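Local coordinates for protein-glutamate methylesterase/protein-glutamine glutaminase (Thermotoga maritima, PDB 3SFT) that probably removes methyl groups from specific methylglutamates of chemoreceptors and deamidates specific glutamines in bacterial chemotaxis, represented here by its C-terminal catalytic domain, at residues Asn28-Lys31 against Asn32-Ala35; Glu71-Pro74 against Gly75-Tyr78; Met166-Ser169 against Val170-Gly174. All blocks are in the same frame, centred on the assembly; numbering follows the deposited sequence.

Interaction 1: residues Asn28-Lys31 against Asn32-Ala35; sequences NLPK and NFPA
A type I beta turn from Pro30 to Phe33 shows how a short loop can fold its own side chains together: Phe33 N donates to Pro30 O at 3.1 Å and closes the turn. The bond is moderately straight (150°), but the donor stands well above the carbonyl plane of Pro30 and does not lie on a lone pair. Lys31 and Asn32 occupy the two corner positions. With chi1 at 68°, the side-chain carbon CG of Asn32 sits between its own backbone N and carbonyl carbon, which turns the amide oxygen toward the proline ring. There Asn32 OD1 comes 3.3 Å from Pro30 CB and 3.6 Å from Pro30 CG, a polar oxygen lying against ring carbons.

The turn belongs to the connection that leaves helix 18-22 and delivers the chain to strand 37-41 of the parallel sheet, part of the modified doubly wound alpha/beta fold of the catalytic domain. On the buried side two apolar contacts lie beneath it. The Phe33 ring, with CG anti to the backbone N (chi1 -169°), brings CE1 to 4.1 Å from Leu29 CD2, the methyl arriving obliquely. Pro30 CG lies 4.2 Å from Phe33 CB, so the proline ring touches the root of the aromatic side chain. Leu61 touches both Leu29 and Phe33, while Ile190 of helix 185-192 meets Leu29 and Pro30, and Val193 packs on Phe33. Lys31, by contrast, runs fully extended from the exposed corner, and its side chain meets Glu60.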
# COMPACT_ATOMS: atom_id res chain seq x y z
N ASN A 28 -0.68 -10.48 10.80
CA ASN A 28 -1.96 -10.66 11.47
C ASN A 28 -3.19 -10.71 10.56
O ASN A 28 -4.31 -10.41 10.98
CB ASN A 28 -2.14 -9.59 12.55
CG ASN A 28 -0.99 -9.58 13.56
OD1 ASN A 28 -0.48 -8.52 13.93
ND2 ASN A 28 -0.57 -10.76 14.00
N LEU A 29 -2.97 -11.08 9.30
CA LEU A 29 -4.05 -11.20 8.33
C LEU A 29 -4.17 -12.67 7.94
O LEU A 29 -3.16 -13.37 7.79
CB LEU A 29 -3.79 -10.33 7.10
CG LEU A 29 -3.88 -8.81 7.34
CD1 LEU A 29 -3.51 -8.06 6.08
CD2 LEU A 29 -5.29 -8.44 7.78
N PRO A 30 -5.41 -13.17 7.78
CA PRO A 30 -5.64 -14.57 7.41
C PRO A 30 -5.18 -14.92 6.01
O PRO A 30 -5.14 -14.07 5.12
CB PRO A 30 -7.16 -14.69 7.55
CG PRO A 30 -7.64 -13.33 7.13
CD PRO A 30 -6.67 -12.42 7.85
N LYS A 31 -4.83 -16.19 5.82
CA LYS A 31 -4.38 -16.70 4.53
C LYS A 31 -5.44 -16.48 3.45
O LYS A 31 -5.10 -16.22 2.29
CB LYS A 31 -4.05 -18.19 4.65
CG LYS A 31 -3.54 -18.84 3.37
CD LYS A 31 -3.27 -20.32 3.57
CE LYS A 31 -2.76 -20.95 2.28
NZ LYS A 31 -2.54 -22.42 2.43
N ASN A 32 -6.71 -16.53 3.84
CA ASN A 32 -7.81 -16.34 2.90
C ASN A 32 -8.32 -14.90 2.76
O ASN A 32 -9.46 -14.68 2.35
CB ASN A 32 -8.98 -17.27 3.27
CG ASN A 32 -9.65 -16.89 4.58
OD1 ASN A 32 -9.21 -15.97 5.28
ND2 ASN A 32 -10.72 -17.61 4.92
N PHE A 33 -7.49 -13.91 3.12
CA PHE A 33 -7.86 -12.50 3.00
C PHE A 33 -8.26 -12.31 1.53
O PHE A 33 -7.44 -12.49 0.63
CB PHE A 33 -6.68 -11.60 3.37
CG PHE A 33 -7.04 -10.16 3.53
CD1 PHE A 33 -7.79 -9.73 4.61
CD2 PHE A 33 -6.62 -9.22 2.59
CE1 PHE A 33 -8.13 -8.39 4.77
CE2 PHE A 33 -6.95 -7.88 2.74
CZ PHE A 33 -7.71 -7.46 3.83
N PRO A 34 -9.53 -11.96 1.28
CA PRO A 34 -10.15 -11.74 -0.04
C PRO A 34 -9.69 -10.61 -0.95
O PRO A 34 -10.13 -10.52 -2.10
CB PRO A 34 -11.63 -11.59 0.32
CG PRO A 34 -11.57 -10.87 1.62
CD PRO A 34 -10.48 -11.62 2.36
N ALA A 35 -8.81 -9.74 -0.46
CA ALA A 35 -8.34 -8.63 -1.29
C ALA A 35 -6.83 -8.65 -1.44
O ALA A 35 -6.11 -8.88 -0.48
CB ALA A 35 -8.79 -7.30 -0.71

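Interaction 2: residues Glu71-Pro74 against Gly75-Tyr78; sequences EVKP and GFVY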
# COMPACT_ATOMS: atom_id res chain seq x y z
N GLU A 71 -0.37 -10.94 -12.63
CA GLU A 71 -1.76 -10.74 -12.26
C GLU A 71 -1.89 -10.50 -10.76
O GLU A 71 -1.35 -11.26 -9.95
CB GLU A 71 -2.61 -11.96 -12.66
CG GLU A 71 -4.11 -11.71 -12.54
CD GLU A 71 -4.96 -12.95 -12.80
OE1 GLU A 71 -4.51 -13.87 -13.52
OE2 GLU A 71 -6.09 -12.99 -12.27
N VAL A 72 -2.61 -9.44 -10.39
CA VAL A 72 -2.83 -9.08 -8.99
C VAL A 72 -3.91 -9.98 -8.41
O VAL A 72 -5.09 -9.84 -8.75
CB VAL A 72 -3.25 -7.60 -8.89
CG1 VAL A 72 -3.33 -7.17 -7.44
CG2 VAL A 72 -2.27 -6.72 -9.65
N LYS A 73 -3.53 -10.88 -7.51
CA LYS A 73 -4.48 -11.83 -6.92
C LYS A 73 -4.61 -11.76 -5.40
O LYS A 73 -3.69 -11.35 -4.71
CB LYS A 73 -4.08 -13.26 -7.30
CG LYS A 73 -3.87 -13.49 -8.80
CD LYS A 73 -3.60 -14.96 -9.10
CE LYS A 73 -2.32 -15.46 -8.44
NZ LYS A 73 -2.14 -16.94 -8.58
N PRO A 74 -5.79 -12.15 -4.87
CA PRO A 74 -6.03 -12.15 -3.43
C PRO A 74 -5.19 -13.25 -2.78
O PRO A 74 -4.81 -14.22 -3.45
CB PRO A 74 -7.53 -12.44 -3.33
CG PRO A 74 -7.82 -13.23 -4.57
CD PRO A 74 -7.02 -12.49 -5.61
N GLY A 75 -4.87 -13.09 -1.50
CA GLY A 75 -4.05 -14.07 -0.81
C GLY A 75 -2.57 -13.75 -0.94
O GLY A 75 -1.73 -14.47 -0.42
N PHE A 76 -2.25 -12.68 -1.66
CA PHE A 76 -0.86 -12.25 -1.86
C PHE A 76 -0.63 -10.82 -1.38
O PHE A 76 -1.55 -9.99 -1.36
CB PHE A 76 -0.49 -12.31 -3.34
CG PHE A 76 -0.37 -13.70 -3.90
CD1 PHE A 76 0.87 -14.32 -3.98
CD2 PHE A 76 -1.50 -14.37 -4.37
CE1 PHE A 76 0.99 -15.60 -4.53
CE2 PHE A 76 -1.39 -15.65 -4.93
CZ PHE A 76 -0.14 -16.27 -5.01
N VAL A 77 0.62 -10.53 -1.01
CA VAL A 77 1.04 -9.21 -0.58
C VAL A 77 2.24 -8.92 -1.49
O VAL A 77 3.24 -9.65 -1.47
CB VAL A 77 1.46 -9.21 0.91
CG1 VAL A 77 1.94 -7.81 1.33
CG2 VAL A 77 0.28 -9.62 1.78
N TYR A 78 2.09 -7.92 -2.34
CA TYR A 78 3.13 -7.56 -3.29
C TYR A 78 3.95 -6.33 -2.88
O TYR A 78 3.39 -5.27 -2.63
CB TYR A 78 2.52 -7.31 -4.67
CG TYR A 78 1.64 -8.43 -5.18
CD1 TYR A 78 2.18 -9.50 -5.90
CD2 TYR A 78 0.26 -8.41 -4.97
CE1 TYR A 78 1.36 -10.52 -6.38
CE2 TYR A 78 -0.56 -9.42 -5.45
CZ TYR A 78 -0.00 -10.48 -6.16
OH TYR A 78 -0.80 -11.48 -6.64
O HOH W 1 0.46 -13.23 -8.23
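Lys73 to Phe76 form a type II beta turn whose third position, Gly75, has a positive phi of 89°, where a beta carbon would jam against Pro74 O. Beyond the turn the chain enters strand 76-79, and two aromatic side chains from that strand reach back to the residues before it.

Tyr78 illustrates how one hydroxyl can hold a loop to a strand. Its OH accepts a nearly straight bond (164°) from Lys73 N, 2.9 Å away, and donates to water 1 at 2.7 Å. The same water donates in turn to Glu71 O at 3.2 Å, so the phenol oxygen is gripped directly by one backbone atom and through a bridge by another. Water 1 lies in the plane of the tyrosine ring at its edge, and also 4.2 Å above the centre of one face of the Phe76 ring. Beside the hydroxyl, Val72 CG1 approaches Tyr78 CE2 obliquely at 4.1 Å.

Phe76 and Lys73 run side by side in the same direction. The lysine chain bends at chi3 (-62°), which keeps its end beside the ring: Lys73 CE makes the closest approach, 3.6 Å from Phe76 CE2, and the ammonium nitrogen lies a little farther from the same ring atom. Pro74 O meets the ring edge near its plane, 3.4 Å from Phe76 CD2.

The strand runs in the parallel sheet between strands 62-65 and 37-41, with backbone bonds joining Val77 to Thr62 and Lys64, and Phe76 to Ile37. On the loop side Val72 pairs through its backbone with Val95 of strand 94-100, where Phe97 also stacks edge-to-face with Tyr78.

Interaction 3: residues Met166-Ser169 against Val170-Gly174; sequences MPKS and VIEEG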
# COMPACT_ATOMS: atom_id res chain seq x y z
N MET A 166 4.15 11.16 6.92
CA MET A 166 3.23 10.72 5.87
C MET A 166 1.78 10.63 6.34
O MET A 166 0.89 11.15 5.68
CB MET A 166 3.73 9.43 5.22
CG MET A 166 4.99 9.65 4.37
SD MET A 166 5.77 8.20 3.61
CE MET A 166 4.56 6.91 3.97
N PRO A 167 1.53 9.97 7.50
CA PRO A 167 0.15 9.87 7.97
C PRO A 167 -0.42 11.24 8.34
O PRO A 167 -1.58 11.56 8.04
CB PRO A 167 0.28 8.99 9.22
CG PRO A 167 1.50 8.16 8.93
CD PRO A 167 2.44 9.18 8.35
N LYS A 168 0.40 12.06 9.00
CA LYS A 168 -0.02 13.39 9.40
C LYS A 168 -0.44 14.24 8.21
O LYS A 168 -1.44 14.95 8.27
CB LYS A 168 1.08 14.12 10.19
CG LYS A 168 0.63 15.47 10.71
CD LYS A 168 1.54 16.02 11.80
CE LYS A 168 2.63 16.92 11.25
NZ LYS A 168 3.31 17.66 12.35
N SER A 169 0.33 14.18 7.13
CA SER A 169 0.03 14.95 5.93
C SER A 169 -1.33 14.53 5.36
O SER A 169 -2.09 15.37 4.89
CB SER A 169 1.13 14.76 4.89
OG SER A 169 0.79 15.42 3.68
N VAL A 170 -1.61 13.23 5.40
CA VAL A 170 -2.89 12.70 4.92
C VAL A 170 -4.02 13.21 5.81
O VAL A 170 -5.05 13.68 5.31
CB VAL A 170 -2.90 11.14 4.93
CG1 VAL A 170 -4.31 10.60 4.77
CG2 VAL A 170 -2.01 10.60 3.83
N ILE A 171 -3.82 13.15 7.12
CA ILE A 171 -4.81 13.60 8.10
C ILE A 171 -5.11 15.10 8.00
O ILE A 171 -6.27 15.52 8.06
CB ILE A 171 -4.38 13.27 9.55
CG1 ILE A 171 -4.25 11.75 9.72
CG2 ILE A 171 -5.38 13.84 10.57
CD1 ILE A 171 -3.46 11.35 10.95
N GLU A 172 -4.06 15.91 7.83
CA GLU A 172 -4.23 17.36 7.74
C GLU A 172 -5.05 17.83 6.54
O GLU A 172 -5.60 18.93 6.56
CB GLU A 172 -2.87 18.06 7.78
CG GLU A 172 -2.24 18.02 9.16
CD GLU A 172 -0.89 18.71 9.24
OE1 GLU A 172 -0.30 19.03 8.18
OE2 GLU A 172 -0.41 18.94 10.37
N GLU A 173 -5.12 17.01 5.48
CA GLU A 173 -5.91 17.37 4.31
C GLU A 173 -7.36 16.94 4.52
O GLU A 173 -8.24 17.34 3.76
CB GLU A 173 -5.36 16.69 3.05
CG GLU A 173 -4.01 17.21 2.59
CD GLU A 173 -4.00 18.71 2.36
OE1 GLU A 173 -4.87 19.22 1.62
OE2 GLU A 173 -3.11 19.38 2.92
N GLY A 174 -7.59 16.13 5.55
CA GLY A 174 -8.92 15.64 5.85
C GLY A 174 -9.26 14.38 5.07
O GLY A 174 -10.43 14.00 4.98
O HOH W 2 -0.90 18.10 4.18
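Ile171 N donates to Pro167 O at 2.9 Å and Glu172 N to Lys168 O at 2.8 Å, sound i to i+4 bonds in the closing turns of helix 166-172, which ends in a Schellman motif. The next bond in the series, Glu173 N to Ser169 O at 3.5 Å, is weak, and the chain then leaves the helix at Gly174, whose positive phi would press a beta carbon against the preceding carbonyl oxygen. Gly174 N bonds back to Ile171 O.

Ile171 CG1 stands beside its own backbone N (chi1 -62°), which lays it against the preceding turn, 3.2 Å from Pro167 O. Cut back to an alanine, this position is likely to lose the branch that covers Pro167 O and to leave a gap beside Phe164, Ala155 and Ala176. Lys168 and Glu172 cross on the exposed side: Lys168 CG is 3.6 Å from Glu172 OE2, while Lys168 NZ remains 4.4 Å from that oxygen, beyond a salt bridge, so any attraction between the charges is likely to be loose.

Further out, the helix is the crossover of a beta-alpha-beta unit between strands 152-156 and 178-180. Val170 packs on Ile131 and Val153 of the central sheet, and Met166 touches Ser15 and lies close to His42, both predicted active-site residues. Ser169 OG is hydrogen-bonded to Thr140 OG1, tying the helix to helix 140-148. At the C-terminal end the Glu173 chain bends at chi2 (-56°), and water 2 bridges the turn, donating to Ser169 O at 3.1 Å and to Glu173 OE2 at 2.8 Å.

Overall arrangement
Each contact is local, yet the three differ with their place in the fold. Interactions 1 and 2 are beta turns that lead into neighbouring strands of the same sheet, 37-41 and 76-79, and they touch, Pro34 O lying 3.5 Å from Pro74 CB. All three mix buried and exposed residues, but interaction 1 joins apolar packing to its turn bond, whereas interaction 2 uses a tyrosine hydroxyl and a water. Interaction 3 is helical, its nearest atoms about 14 Å from interaction 2 and on the opposite side of the chain's centre. Its buried face approaches the predicted catalytic residues, while charged side chains occupy its outer face; the other two lie away from that site.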